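PDB 2D5W: peptide ABC transporter, peptide-binding protein from Thermus thermophilus, which binds oligopeptides, here a pentapeptide, and probably hands them to a membrane ABC transporter for uptake. Local coordinates for residues V18-F23 against M207-P212; N53-V56 against E60-T63; I85-D90 against I99-V104; W124-V129 against Y145-Y150; R135-I140 against I153-P158. All blocks are in the same frame, centred on the assembly; numbering follows the deposited sequence.

Contact 1: V18-F23 against M207-P212; sequences VLAGDF and MVYSGP
Gly21 N donates to Leu19 O at 2.8 Å, and this bond closes a tight turn over Ala20 (phi 68°) that presents the Ala20 methyl to Met207 and Tyr209. Ala20 CB lies 4.0 Å from Met207 CG and equally far from Tyr209 CE1, whose ring it approaches obliquely. Bent at both chi2 (-66°) and chi3 (-78°), the Met207 chain curls back on itself, so that its terminal CE comes 3.6 Å from Ala20 O and 4.0 Å from Gly21 CA. The thioether thus follows the turn backbone.

The two loops, one after strand 7-12 and the other leading into strand 213-219, meet in the protein interior. Leu202 of helix 199-203 touches Ala20, Met207 and Tyr209 alike, and Phe41 meets the Tyr209 ring. Across the contact itself the loops are held by van der Waals contact alone: Ala20 N is bonded to Glu37 OE1 and Gly21 N to Leu19 O, so neither serves this interface.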
# COMPACT_ATOMS: atom_id res chain seq x y z
N VAL A 18 -4.83 11.92 5.47
CA VAL A 18 -6.28 12.09 5.52
C VAL A 18 -6.85 10.76 6.02
O VAL A 18 -6.13 9.75 6.02
CB VAL A 18 -6.90 12.43 4.13
CG1 VAL A 18 -6.44 13.81 3.69
CG2 VAL A 18 -6.53 11.38 3.11
N LEU A 19 -8.11 10.74 6.41
CA LEU A 19 -8.70 9.53 6.96
C LEU A 19 -10.20 9.42 6.73
O LEU A 19 -10.90 10.43 6.65
CB LEU A 19 -8.43 9.49 8.47
CG LEU A 19 -8.79 8.25 9.28
CD1 LEU A 19 -7.77 7.15 9.01
CD2 LEU A 19 -8.80 8.59 10.77
N ALA A 20 -10.67 8.18 6.62
CA ALA A 20 -12.09 7.85 6.48
C ALA A 20 -12.86 8.24 5.22
O ALA A 20 -13.44 7.37 4.57
CB ALA A 20 -12.84 8.38 7.72
N GLY A 21 -12.89 9.53 4.90
CA GLY A 21 -13.63 9.98 3.73
C GLY A 21 -13.00 9.72 2.38
O GLY A 21 -13.69 9.74 1.36
N ASP A 22 -11.69 9.49 2.37
CA ASP A 22 -10.93 9.23 1.14
C ASP A 22 -11.06 7.73 0.85
O ASP A 22 -10.06 7.01 0.75
CB ASP A 22 -9.47 9.63 1.41
CG ASP A 22 -8.55 9.43 0.22
OD1 ASP A 22 -8.97 9.69 -0.93
OD2 ASP A 22 -7.39 9.03 0.45
N PHE A 23 -12.30 7.27 0.69
CA PHE A 23 -12.57 5.85 0.52
C PHE A 23 -12.07 5.15 -0.74
O PHE A 23 -12.06 3.92 -0.79
CB PHE A 23 -14.06 5.55 0.79
CG PHE A 23 -15.01 6.10 -0.24
CD1 PHE A 23 -15.24 5.42 -1.43
CD2 PHE A 23 -15.75 7.25 0.02
CE1 PHE A 23 -16.18 5.88 -2.35
CE2 PHE A 23 -16.69 7.72 -0.89
CZ PHE A 23 -16.91 7.03 -2.08
N MET A 207 -17.85 12.12 9.39
CA MET A 207 -18.06 10.75 8.93
C MET A 207 -18.71 9.84 9.95
O MET A 207 -18.83 10.18 11.13
CB MET A 207 -16.71 10.13 8.51
CG MET A 207 -16.19 10.57 7.15
SD MET A 207 -17.25 10.01 5.79
CE MET A 207 -16.74 8.27 5.67
N VAL A 208 -19.16 8.68 9.47
CA VAL A 208 -19.72 7.64 10.32
C VAL A 208 -18.89 6.40 10.01
O VAL A 208 -18.21 6.34 8.98
CB VAL A 208 -21.22 7.38 10.08
CG1 VAL A 208 -22.02 8.61 10.51
CG2 VAL A 208 -21.48 7.04 8.63
N TYR A 209 -18.95 5.41 10.90
CA TYR A 209 -18.10 4.24 10.82
C TYR A 209 -18.82 2.90 10.85
O TYR A 209 -19.83 2.75 11.53
CB TYR A 209 -17.11 4.36 11.98
CG TYR A 209 -16.42 5.71 11.97
CD1 TYR A 209 -15.32 5.94 11.14
CD2 TYR A 209 -16.95 6.80 12.67
CE1 TYR A 209 -14.76 7.19 11.01
CE2 TYR A 209 -16.40 8.08 12.53
CZ TYR A 209 -15.30 8.26 11.69
OH TYR A 209 -14.74 9.51 11.51
N SER A 210 -18.29 1.93 10.11
CA SER A 210 -18.91 0.61 10.02
C SER A 210 -18.13 -0.50 10.72
O SER A 210 -18.59 -1.64 10.77
CB SER A 210 -19.05 0.22 8.55
OG SER A 210 -17.77 0.17 7.96
N GLY A 211 -16.95 -0.17 11.23
CA GLY A 211 -16.12 -1.17 11.88
C GLY A 211 -16.39 -1.36 13.36
O GLY A 211 -17.31 -0.76 13.90
N PRO A 212 -15.60 -2.20 14.03
CA PRO A 212 -15.79 -2.44 15.47
C PRO A 212 -15.52 -1.21 16.34
O PRO A 212 -15.90 -1.19 17.51
CB PRO A 212 -14.83 -3.60 15.75
CG PRO A 212 -13.77 -3.45 14.71
CD PRO A 212 -14.55 -3.07 13.48

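Contact 2: N53-V56 against E60-T63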
# COMPACT_ATOMS: atom_id res chain seq x y z
N ASN A 53 -10.85 -16.44 2.96
CA ASN A 53 -11.92 -15.45 2.96
C ASN A 53 -12.84 -15.87 4.10
O ASN A 53 -13.01 -17.06 4.36
CB ASN A 53 -12.74 -15.50 1.67
CG ASN A 53 -12.02 -14.92 0.48
OD1 ASN A 53 -11.20 -14.01 0.62
ND2 ASN A 53 -12.34 -15.41 -0.71
N PHE A 54 -13.43 -14.90 4.78
CA PHE A 54 -14.38 -15.21 5.83
C PHE A 54 -15.41 -14.09 5.87
O PHE A 54 -15.12 -12.95 5.53
CB PHE A 54 -13.68 -15.43 7.19
CG PHE A 54 -13.16 -14.18 7.84
CD1 PHE A 54 -11.98 -13.59 7.40
CD2 PHE A 54 -13.83 -13.62 8.91
CE1 PHE A 54 -11.48 -12.45 8.04
CE2 PHE A 54 -13.35 -12.49 9.55
CZ PHE A 54 -12.16 -11.90 9.12
N PRO A 55 -16.64 -14.41 6.27
CA PRO A 55 -17.65 -13.36 6.31
C PRO A 55 -17.52 -12.38 7.46
O PRO A 55 -17.23 -12.77 8.58
CB PRO A 55 -18.96 -14.14 6.36
CG PRO A 55 -18.59 -15.32 7.20
CD PRO A 55 -17.21 -15.71 6.69
N VAL A 56 -17.71 -11.09 7.16
CA VAL A 56 -17.68 -10.07 8.19
C VAL A 56 -19.05 -9.39 8.13
O VAL A 56 -19.98 -9.84 8.80
CB VAL A 56 -16.51 -9.07 8.01
CG1 VAL A 56 -16.54 -8.02 9.11
CG2 VAL A 56 -15.18 -9.83 8.06
N GLU A 60 -22.19 -14.68 4.18
CA GLU A 60 -21.36 -15.83 3.87
C GLU A 60 -20.49 -15.59 2.65
O GLU A 60 -20.80 -14.77 1.79
CB GLU A 60 -22.22 -17.08 3.66
CG GLU A 60 -23.20 -16.98 2.50
CD GLU A 60 -23.99 -18.26 2.30
OE1 GLU A 60 -24.84 -18.30 1.39
OE2 GLU A 60 -23.76 -19.24 3.05
N VAL A 61 -19.38 -16.33 2.58
CA VAL A 61 -18.46 -16.22 1.47
C VAL A 61 -19.08 -16.88 0.24
O VAL A 61 -19.52 -18.03 0.29
CB VAL A 61 -17.12 -16.91 1.79
CG1 VAL A 61 -16.20 -16.85 0.59
CG2 VAL A 61 -16.47 -16.23 2.99
N PRO A 62 -19.13 -16.16 -0.89
CA PRO A 62 -19.70 -16.73 -2.11
C PRO A 62 -18.79 -17.80 -2.71
O PRO A 62 -17.57 -17.62 -2.77
CB PRO A 62 -19.84 -15.52 -3.03
CG PRO A 62 -18.71 -14.63 -2.59
CD PRO A 62 -18.77 -14.74 -1.08
N THR A 63 -19.38 -18.90 -3.15
CA THR A 63 -18.61 -19.99 -3.76
C THR A 63 -19.44 -20.63 -4.85
O THR A 63 -20.63 -20.34 -5.00
CB THR A 63 -18.26 -21.09 -2.74
OG1 THR A 63 -19.46 -21.78 -2.36
CG2 THR A 63 -17.60 -20.50 -1.50
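Pro55 and Glu60 bring their CA atoms within 5.1 Å of each other where the chain, with residues 57-59 between the segments, doubles back roughly antiparallel to itself. Residues 53-55 form one strand of the two-stranded antiparallel sheet with 45-47, and the returning loop 60-63 lies against the side of that strand from which Asn53 and Pro55 project; Phe54 points the other way. No strand pairing joins the two segments, and side chains meeting side chains and backbone make the contact.

Val61 does most of it, setting CG1 against Asn53 and CG2 against the strand backbone and Pro55. With Val61 CG1 anti to the backbone N (chi1 177°), that methyl comes to 3.9 Å from Asn53 CB, while Val61 CG2 is directed at the strand backbone and stops 3.7 Å from Phe54 CA. The same Val61 CG2 meets the proline ring at Pro55 CD, 3.8 Å away, the two side chains crossing at about a right angle.

The polar ends are engaged elsewhere. The Asn53 amide turns away from Val61 and bonds Gly151 N through OD1 and Thr149 O through ND2, joining the strand to another loop. Glu60 directs its carboxylate away from the strand to a salt bridge with Arg68. Glu60 itself contributes backbone: its CA rests 3.8 Å from Pro55 CB.

Contact 3: I85-D90 against I99-V104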
# COMPACT_ATOMS: atom_id res chain seq x y z
N ILE A 85 -23.53 -11.21 -3.04
CA ILE A 85 -23.25 -10.88 -1.66
C ILE A 85 -24.53 -10.45 -0.96
O ILE A 85 -25.33 -9.69 -1.52
CB ILE A 85 -22.22 -9.73 -1.56
CG1 ILE A 85 -20.91 -10.18 -2.20
CG2 ILE A 85 -22.03 -9.31 -0.10
CD1 ILE A 85 -19.83 -9.12 -2.22
N THR A 86 -24.73 -10.95 0.26
CA THR A 86 -25.90 -10.58 1.06
C THR A 86 -25.38 -9.86 2.30
O THR A 86 -24.60 -10.41 3.07
CB THR A 86 -26.70 -11.82 1.51
OG1 THR A 86 -27.14 -12.56 0.36
CG2 THR A 86 -27.92 -11.40 2.32
N ILE A 87 -25.81 -8.61 2.47
CA ILE A 87 -25.40 -7.82 3.63
C ILE A 87 -26.18 -8.31 4.85
O ILE A 87 -27.39 -8.51 4.78
CB ILE A 87 -25.71 -6.32 3.41
CG1 ILE A 87 -25.00 -5.82 2.15
CG2 ILE A 87 -25.27 -5.52 4.63
CD1 ILE A 87 -25.34 -4.39 1.78
N ARG A 88 -25.48 -8.52 5.97
CA ARG A 88 -26.15 -8.97 7.20
C ARG A 88 -27.25 -7.99 7.58
O ARG A 88 -27.11 -6.78 7.39
CB ARG A 88 -25.15 -9.05 8.36
CG ARG A 88 -24.17 -10.20 8.28
CD ARG A 88 -23.21 -10.18 9.47
NE ARG A 88 -23.93 -10.19 10.74
CZ ARG A 88 -23.67 -11.03 11.74
NH1 ARG A 88 -24.37 -10.97 12.86
NH2 ARG A 88 -22.72 -11.95 11.61
N PRO A 89 -28.35 -8.50 8.15
CA PRO A 89 -29.47 -7.63 8.55
C PRO A 89 -29.09 -6.65 9.66
O PRO A 89 -29.74 -5.62 9.82
CB PRO A 89 -30.53 -8.63 9.00
CG PRO A 89 -29.71 -9.78 9.53
CD PRO A 89 -28.63 -9.91 8.47
N ASP A 90 -28.05 -6.98 10.41
CA ASP A 90 -27.60 -6.13 11.51
C ASP A 90 -26.36 -5.28 11.22
O ASP A 90 -25.76 -4.73 12.13
CB ASP A 90 -27.37 -6.98 12.77
CG ASP A 90 -26.53 -8.22 12.50
OD1 ASP A 90 -25.90 -8.30 11.42
OD2 ASP A 90 -26.50 -9.11 13.37
N ILE A 99 -26.62 -0.38 6.97
CA ILE A 99 -25.69 -0.44 5.85
C ILE A 99 -26.51 -1.20 4.80
O ILE A 99 -26.96 -2.32 5.05
CB ILE A 99 -24.40 -1.20 6.22
CG1 ILE A 99 -23.57 -0.36 7.19
CG2 ILE A 99 -23.61 -1.52 4.95
CD1 ILE A 99 -22.35 -1.05 7.75
N THR A 100 -26.71 -0.59 3.65
CA THR A 100 -27.53 -1.19 2.60
C THR A 100 -26.87 -1.14 1.24
O THR A 100 -25.78 -0.59 1.08
CB THR A 100 -28.88 -0.45 2.47
OG1 THR A 100 -28.65 0.81 1.83
CG2 THR A 100 -29.51 -0.22 3.83
N THR A 101 -27.56 -1.69 0.24
CA THR A 101 -27.03 -1.68 -1.11
C THR A 101 -26.99 -0.27 -1.69
O THR A 101 -26.40 -0.05 -2.74
CB THR A 101 -27.82 -2.64 -2.03
OG1 THR A 101 -29.22 -2.37 -1.91
CG2 THR A 101 -27.55 -4.09 -1.64
N GLU A 102 -27.63 0.70 -1.03
CA GLU A 102 -27.56 2.07 -1.52
C GLU A 102 -26.13 2.57 -1.28
O GLU A 102 -25.61 3.38 -2.04
CB GLU A 102 -28.58 2.97 -0.82
CG GLU A 102 -30.01 2.54 -1.06
CD GLU A 102 -31.03 3.61 -0.71
OE1 GLU A 102 -32.19 3.23 -0.44
OE2 GLU A 102 -30.68 4.80 -0.72
N ASP A 103 -25.50 2.06 -0.22
CA ASP A 103 -24.13 2.42 0.11
C ASP A 103 -23.19 1.79 -0.93
O ASP A 103 -22.12 2.34 -1.22
CB ASP A 103 -23.79 1.92 1.51
CG ASP A 103 -24.59 2.63 2.59
OD1 ASP A 103 -25.02 1.97 3.56
OD2 ASP A 103 -24.77 3.86 2.47
N VAL A 104 -23.59 0.64 -1.47
CA VAL A 104 -22.80 -0.04 -2.49
C VAL A 104 -22.94 0.71 -3.82
O VAL A 104 -21.95 0.96 -4.51
CB VAL A 104 -23.27 -1.51 -2.67
CG1 VAL A 104 -22.50 -2.17 -3.80
CG2 VAL A 104 -23.09 -2.28 -1.38
O HOH W 1 -28.11 -4.02 6.93
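Ile87, just past the end of strand 78-86, faces the start of helix 101-112, the closest CA pair being Ile87 and Thr100 at 7.0 Å. The Ile87 side chain carries the contact with both of its branches. Ile87 CG2, anti to the backbone N, comes to 3.6 Å from Ile99 O; the other branch runs out extended (chi2 175°) and sets Ile87 CD1 3.6 Å from Thr100 C, against the backbone of the first turn. The same Ile87 CD1 methyl touches Thr101 CG2 at 4.1 Å and, more loosely, Val104.

Here the helix is laid against a four-stranded antiparallel sheet: Ile87 and Thr101 both also touch Phe137 of strand 136-141, and Val104 packs on Val129 of strand 127-131. The helix start is fixed by a capping box. Thr100 is the N-cap, its OG1 accepting from Glu102 N at 3.0 Å, and in return Thr100 N donates to Asp103 OD1 at 3.1 Å, meeting it from above the carboxylate plane. Trp93 NE1 and Lys159 N hold the Asp103 carboxylate as well, and Thr101 OG1 bonds Asp133 O.

A water lies between the two segments, 3.0 Å from Arg88 O and 2.8 Å from Ile99 O, probably donating to at least one of these carbonyls. Away from the helix, the Arg88 side chain clasps Asp90 side-on, NE to OD1 and NH1 to OD2, each bond in the guanidinium plane.

Contact 4: W124-V129 against Y145-Y150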
# COMPACT_ATOMS: atom_id res chain seq x y z
N TRP A 124 -11.97 -0.40 -12.38
CA TRP A 124 -13.12 0.44 -12.63
C TRP A 124 -13.70 0.37 -14.03
O TRP A 124 -14.80 0.87 -14.28
CB TRP A 124 -12.80 1.87 -12.20
CG TRP A 124 -12.80 1.96 -10.71
CD1 TRP A 124 -11.72 2.05 -9.88
CD2 TRP A 124 -13.94 1.81 -9.86
NE1 TRP A 124 -12.12 1.97 -8.56
CE2 TRP A 124 -13.48 1.83 -8.53
CE3 TRP A 124 -15.32 1.67 -10.10
CZ2 TRP A 124 -14.35 1.70 -7.43
CZ3 TRP A 124 -16.18 1.55 -9.02
CH2 TRP A 124 -15.69 1.56 -7.70
N GLU A 125 -12.98 -0.26 -14.94
CA GLU A 125 -13.47 -0.42 -16.31
C GLU A 125 -14.22 -1.74 -16.46
O GLU A 125 -15.23 -1.80 -17.17
CB GLU A 125 -12.31 -0.39 -17.30
CG GLU A 125 -11.72 0.98 -17.54
CD GLU A 125 -12.66 1.90 -18.30
OE1 GLU A 125 -12.36 3.10 -18.41
OE2 GLU A 125 -13.69 1.40 -18.81
N ARG A 126 -13.76 -2.78 -15.77
CA ARG A 126 -14.38 -4.10 -15.92
C ARG A 126 -15.29 -4.59 -14.79
O ARG A 126 -15.84 -5.68 -14.89
CB ARG A 126 -13.28 -5.13 -16.17
CG ARG A 126 -12.40 -5.36 -14.97
CD ARG A 126 -11.13 -6.15 -15.28
NE ARG A 126 -10.41 -6.35 -14.03
CZ ARG A 126 -10.72 -7.27 -13.13
NH1 ARG A 126 -10.03 -7.37 -12.01
NH2 ARG A 126 -11.70 -8.13 -13.38
N VAL A 127 -15.45 -3.81 -13.73
CA VAL A 127 -16.30 -4.25 -12.63
C VAL A 127 -17.56 -3.39 -12.53
O VAL A 127 -17.51 -2.17 -12.65
CB VAL A 127 -15.55 -4.21 -11.29
CG1 VAL A 127 -16.44 -4.76 -10.17
CG2 VAL A 127 -14.27 -5.03 -11.39
N ASN A 128 -18.69 -4.05 -12.33
CA ASN A 128 -19.97 -3.38 -12.20
C ASN A 128 -20.77 -4.04 -11.09
O ASN A 128 -20.36 -5.07 -10.55
CB ASN A 128 -20.74 -3.45 -13.52
CG ASN A 128 -20.21 -2.48 -14.56
OD1 ASN A 128 -20.39 -1.27 -14.43
ND2 ASN A 128 -19.55 -3.00 -15.58
N VAL A 129 -21.91 -3.45 -10.75
CA VAL A 129 -22.75 -4.00 -9.70
C VAL A 129 -24.21 -4.02 -10.12
O VAL A 129 -24.67 -3.17 -10.88
CB VAL A 129 -22.60 -3.19 -8.38
CG1 VAL A 129 -23.16 -1.78 -8.56
CG2 VAL A 129 -23.31 -3.90 -7.24
N TYR A 145 -10.62 -11.71 -13.63
CA TYR A 145 -9.20 -11.96 -13.38
C TYR A 145 -9.10 -13.05 -12.31
O TYR A 145 -10.03 -13.24 -11.53
CB TYR A 145 -8.49 -10.70 -12.90
CG TYR A 145 -8.27 -9.64 -13.96
CD1 TYR A 145 -7.56 -8.48 -13.67
CD2 TYR A 145 -8.75 -9.80 -15.26
CE1 TYR A 145 -7.34 -7.50 -14.64
CE2 TYR A 145 -8.55 -8.83 -16.24
CZ TYR A 145 -7.84 -7.69 -15.92
OH TYR A 145 -7.64 -6.74 -16.90
N TYR A 146 -7.97 -13.74 -12.28
CA TYR A 146 -7.77 -14.84 -11.35
C TYR A 146 -7.92 -14.50 -9.87
O TYR A 146 -8.21 -15.39 -9.06
CB TYR A 146 -6.39 -15.48 -11.58
CG TYR A 146 -5.24 -14.72 -10.96
CD1 TYR A 146 -4.73 -15.10 -9.71
CD2 TYR A 146 -4.66 -13.63 -11.60
CE1 TYR A 146 -3.67 -14.41 -9.13
CE2 TYR A 146 -3.61 -12.93 -11.01
CZ TYR A 146 -3.12 -13.32 -9.78
OH TYR A 146 -2.09 -12.63 -9.19
N TYR A 147 -7.74 -13.23 -9.52
CA TYR A 147 -7.81 -12.81 -8.13
C TYR A 147 -9.08 -12.09 -7.69
O TYR A 147 -9.16 -11.61 -6.56
CB TYR A 147 -6.61 -11.90 -7.82
CG TYR A 147 -6.49 -10.65 -8.68
CD1 TYR A 147 -7.55 -9.75 -8.80
CD2 TYR A 147 -5.29 -10.35 -9.32
CE1 TYR A 147 -7.41 -8.56 -9.53
CE2 TYR A 147 -5.14 -9.17 -10.05
CZ TYR A 147 -6.20 -8.28 -10.15
OH TYR A 147 -6.05 -7.10 -10.84
N ASP A 148 -10.09 -12.03 -8.55
CA ASP A 148 -11.31 -11.31 -8.20
C ASP A 148 -12.09 -11.80 -6.97
O ASP A 148 -12.82 -11.02 -6.37
CB ASP A 148 -12.23 -11.24 -9.43
CG ASP A 148 -11.71 -10.28 -10.49
OD1 ASP A 148 -12.13 -10.39 -11.66
OD2 ASP A 148 -10.87 -9.41 -10.16
N THR A 149 -11.92 -13.06 -6.59
CA THR A 149 -12.62 -13.57 -5.41
C THR A 149 -11.79 -13.40 -4.14
O THR A 149 -12.27 -13.70 -3.05
CB THR A 149 -12.98 -15.06 -5.55
OG1 THR A 149 -11.79 -15.84 -5.67
CG2 THR A 149 -13.87 -15.29 -6.77
N TYR A 150 -10.56 -12.92 -4.28
CA TYR A 150 -9.67 -12.73 -3.14
C TYR A 150 -10.11 -11.57 -2.24
O TYR A 150 -10.22 -10.43 -2.68
CB TYR A 150 -8.24 -12.44 -3.61
CG TYR A 150 -7.53 -13.54 -4.37
CD1 TYR A 150 -6.20 -13.38 -4.75
CD2 TYR A 150 -8.18 -14.73 -4.72
CE1 TYR A 150 -5.53 -14.36 -5.46
CE2 TYR A 150 -7.51 -15.73 -5.43
CZ TYR A 150 -6.18 -15.53 -5.80
OH TYR A 150 -5.50 -16.49 -6.51
O HOH W 2 -8.07 -5.16 -11.56
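Arg126, the last residue of helix 121-126, reaches across to Tyr145 and Asp148, the two ends of a type I beta turn, and combines an end-on salt bridge with a cation-pi stack.

The salt bridge uses both terminal nitrogens: Arg126 NH1 donates to Asp148 OD2 and Arg126 NH2 to Asp148 OD1, each at 2.9 Å and nearly straight. Carboxylate and guanidinium are almost coplanar, 14° apart. Asp148 OD1 has a second donor in Tyr145 N at 2.8 Å, which arrives from well above the carboxylate plane, so that the carboxylate also ties back to the first residue of its own turn while it receives the arginine.

Perpendicular to that plane, the Tyr145 ring supports the guanidinium. The guanidinium lies flat over one face of the ring, with Arg126 CZ 3.5 Å from the Tyr145 ring centroid and the planes 18° apart, and the CD methylene adds a CH-pi contact over the same face. Extended from CG to NE, the arginine chain delivers its head group at full length.

Further polar partners surround this pair. Asp122 takes Arg126 NE with one oxygen and Tyr145 OH with the other, tying together both members of the stack, and Arg126 NH2 also donates to Pro143 O. Tyr147 OH bonds Asp475. A water in the guanidinium plane accepts from Arg126 NH1 at 3.0 Å and donates to Tyr147 OH at 2.9 Å.

Contact 5: R135-I140 against I153-P158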
# COMPACT_ATOMS: atom_id res chain seq x y z
N ARG A 135 -30.46 -5.48 0.62
CA ARG A 135 -29.31 -6.18 1.17
C ARG A 135 -28.67 -7.23 0.28
O ARG A 135 -27.74 -7.92 0.69
CB ARG A 135 -29.67 -6.76 2.54
CG ARG A 135 -29.95 -5.66 3.55
CD ARG A 135 -30.26 -6.15 4.95
NE ARG A 135 -30.31 -5.02 5.88
CZ ARG A 135 -31.23 -4.05 5.84
NH1 ARG A 135 -31.17 -3.07 6.73
NH2 ARG A 135 -32.20 -4.08 4.94
N ASN A 136 -29.15 -7.35 -0.95
CA ASN A 136 -28.59 -8.31 -1.89
C ASN A 136 -28.07 -7.60 -3.13
O ASN A 136 -28.79 -6.82 -3.77
CB ASN A 136 -29.65 -9.33 -2.31
CG ASN A 136 -29.84 -10.43 -1.29
OD1 ASN A 136 -28.94 -11.23 -1.05
ND2 ASN A 136 -31.02 -10.47 -0.68
N PHE A 137 -26.81 -7.86 -3.46
CA PHE A 137 -26.21 -7.29 -4.66
C PHE A 137 -25.26 -8.29 -5.30
O PHE A 137 -24.85 -9.27 -4.67
CB PHE A 137 -25.49 -5.96 -4.38
CG PHE A 137 -24.26 -6.08 -3.51
CD1 PHE A 137 -24.37 -6.17 -2.12
CD2 PHE A 137 -22.99 -6.05 -4.08
CE1 PHE A 137 -23.23 -6.22 -1.32
CE2 PHE A 137 -21.85 -6.10 -3.29
CZ PHE A 137 -21.97 -6.18 -1.91
N THR A 138 -24.92 -8.03 -6.56
CA THR A 138 -24.03 -8.91 -7.30
C THR A 138 -22.92 -8.10 -7.94
O THR A 138 -23.17 -7.10 -8.61
CB THR A 138 -24.79 -9.65 -8.41
OG1 THR A 138 -25.84 -10.43 -7.83
CG2 THR A 138 -23.86 -10.58 -9.18
N LEU A 139 -21.68 -8.52 -7.71
CA LEU A 139 -20.54 -7.85 -8.32
C LEU A 139 -20.28 -8.60 -9.62
O LEU A 139 -20.27 -9.84 -9.64
CB LEU A 139 -19.32 -7.91 -7.40
CG LEU A 139 -19.45 -7.13 -6.09
CD1 LEU A 139 -18.22 -7.37 -5.23
CD2 LEU A 139 -19.62 -5.65 -6.38
N ILE A 140 -20.07 -7.86 -10.70
CA ILE A 140 -19.84 -8.44 -12.01
C ILE A 140 -18.48 -8.04 -12.55
O ILE A 140 -18.20 -6.86 -12.74
CB ILE A 140 -20.92 -7.98 -13.01
CG1 ILE A 140 -22.31 -8.27 -12.45
CG2 ILE A 140 -20.74 -8.68 -14.35
CD1 ILE A 140 -23.44 -7.60 -13.21
N ILE A 153 -13.33 -7.82 0.57
CA ILE A 153 -14.25 -7.21 -0.37
C ILE A 153 -14.95 -6.12 0.41
O ILE A 153 -15.71 -6.40 1.34
CB ILE A 153 -15.31 -8.21 -0.89
CG1 ILE A 153 -14.62 -9.39 -1.59
CG2 ILE A 153 -16.27 -7.51 -1.84
CD1 ILE A 153 -13.80 -8.99 -2.80
N ASN A 154 -14.67 -4.88 0.04
CA ASN A 154 -15.26 -3.73 0.70
C ASN A 154 -15.60 -2.75 -0.41
O ASN A 154 -14.74 -2.00 -0.88
CB ASN A 154 -14.25 -3.11 1.67
CG ASN A 154 -14.84 -1.95 2.47
OD1 ASN A 154 -14.27 -1.52 3.46
ND2 ASN A 154 -15.98 -1.45 2.02
N THR A 155 -16.85 -2.79 -0.85
CA THR A 155 -17.30 -1.91 -1.91
C THR A 155 -18.53 -1.12 -1.49
O THR A 155 -19.62 -1.30 -2.03
CB THR A 155 -17.63 -2.72 -3.19
OG1 THR A 155 -18.60 -3.73 -2.88
CG2 THR A 155 -16.38 -3.38 -3.75
N TYR A 156 -18.36 -0.24 -0.51
CA TYR A 156 -19.47 0.59 -0.05
C TYR A 156 -18.95 1.80 0.72
O TYR A 156 -17.82 1.80 1.21
CB TYR A 156 -20.45 -0.23 0.81
CG TYR A 156 -19.95 -0.58 2.19
CD1 TYR A 156 -20.43 0.09 3.31
CD2 TYR A 156 -18.98 -1.57 2.37
CE1 TYR A 156 -19.97 -0.23 4.59
CE2 TYR A 156 -18.52 -1.89 3.65
CZ TYR A 156 -19.02 -1.21 4.75
OH TYR A 156 -18.56 -1.51 6.01
N ALA A 157 -19.77 2.84 0.80
CA ALA A 157 -19.43 4.07 1.50
C ALA A 157 -20.76 4.62 2.01
O ALA A 157 -21.82 4.30 1.45
CB ALA A 157 -18.76 5.06 0.55
N PRO A 158 -20.74 5.47 3.05
CA PRO A 158 -21.99 6.01 3.60
C PRO A 158 -22.72 7.05 2.75
O PRO A 158 -22.45 8.25 2.85
CB PRO A 158 -21.57 6.55 4.96
CG PRO A 158 -20.17 7.04 4.69
CD PRO A 158 -19.57 5.95 3.82
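Leu139 slides past Ile153 in the opposite direction, its CD1 methyl resting 3.9 Å from Ile153 CG2. The other leucine methyl, Leu139 CD2, turns to Thr155 and lies 4.1 Å from its OG1, while within the strand it also sits at the edge of the Phe137 ring. Phe137 reaches the same threonine: Phe137 CE2 is 4.0 Å from Thr155 OG1, approached obliquely.

Phe137 and Leu139, two residues apart on strand 136-141, an inner strand of the four-stranded antiparallel sheet, project from the same face, the one that receives loop 153-158 on its way to helix 159-173. Helix 101-112 packs here too, with Phe108 on Leu139 and Tyr107 on Thr155. Phe44 meets the Phe137 ring as well.

Placed between the backbone N and the carbonyl carbon (chi1 56°), the Thr155 hydroxyl is turned into this hydrocarbon setting. It is buried there with no hydrogen-bonding partner in the model, Phe137 CE2 and the leucine methyl being its neighbours across the contact.

From the N terminus, 18-23 opens the longest loop, which contact 1 closes only at 207-212; the other four contacts are nested inside it. Contact 2 comes first, a short return just after strand 53-55, and contact 3 follows in series, joining the end of strand 78-86 to helix 101-112. Contacts 4 and 5 then cross, their segments alternating along the chain through strands 127-131 and 136-141 and the loop beyond. Contacts 3, 4 and 5 share one antiparallel sheet, with Ile87 N bonded to Arg135 O and Ile140 N to Asn128 O. Contact 1 meets that region through Ser210, on Ile99 and Tyr156, through Met207 and Val208 on Pro158, and through Phe23 on Ala157.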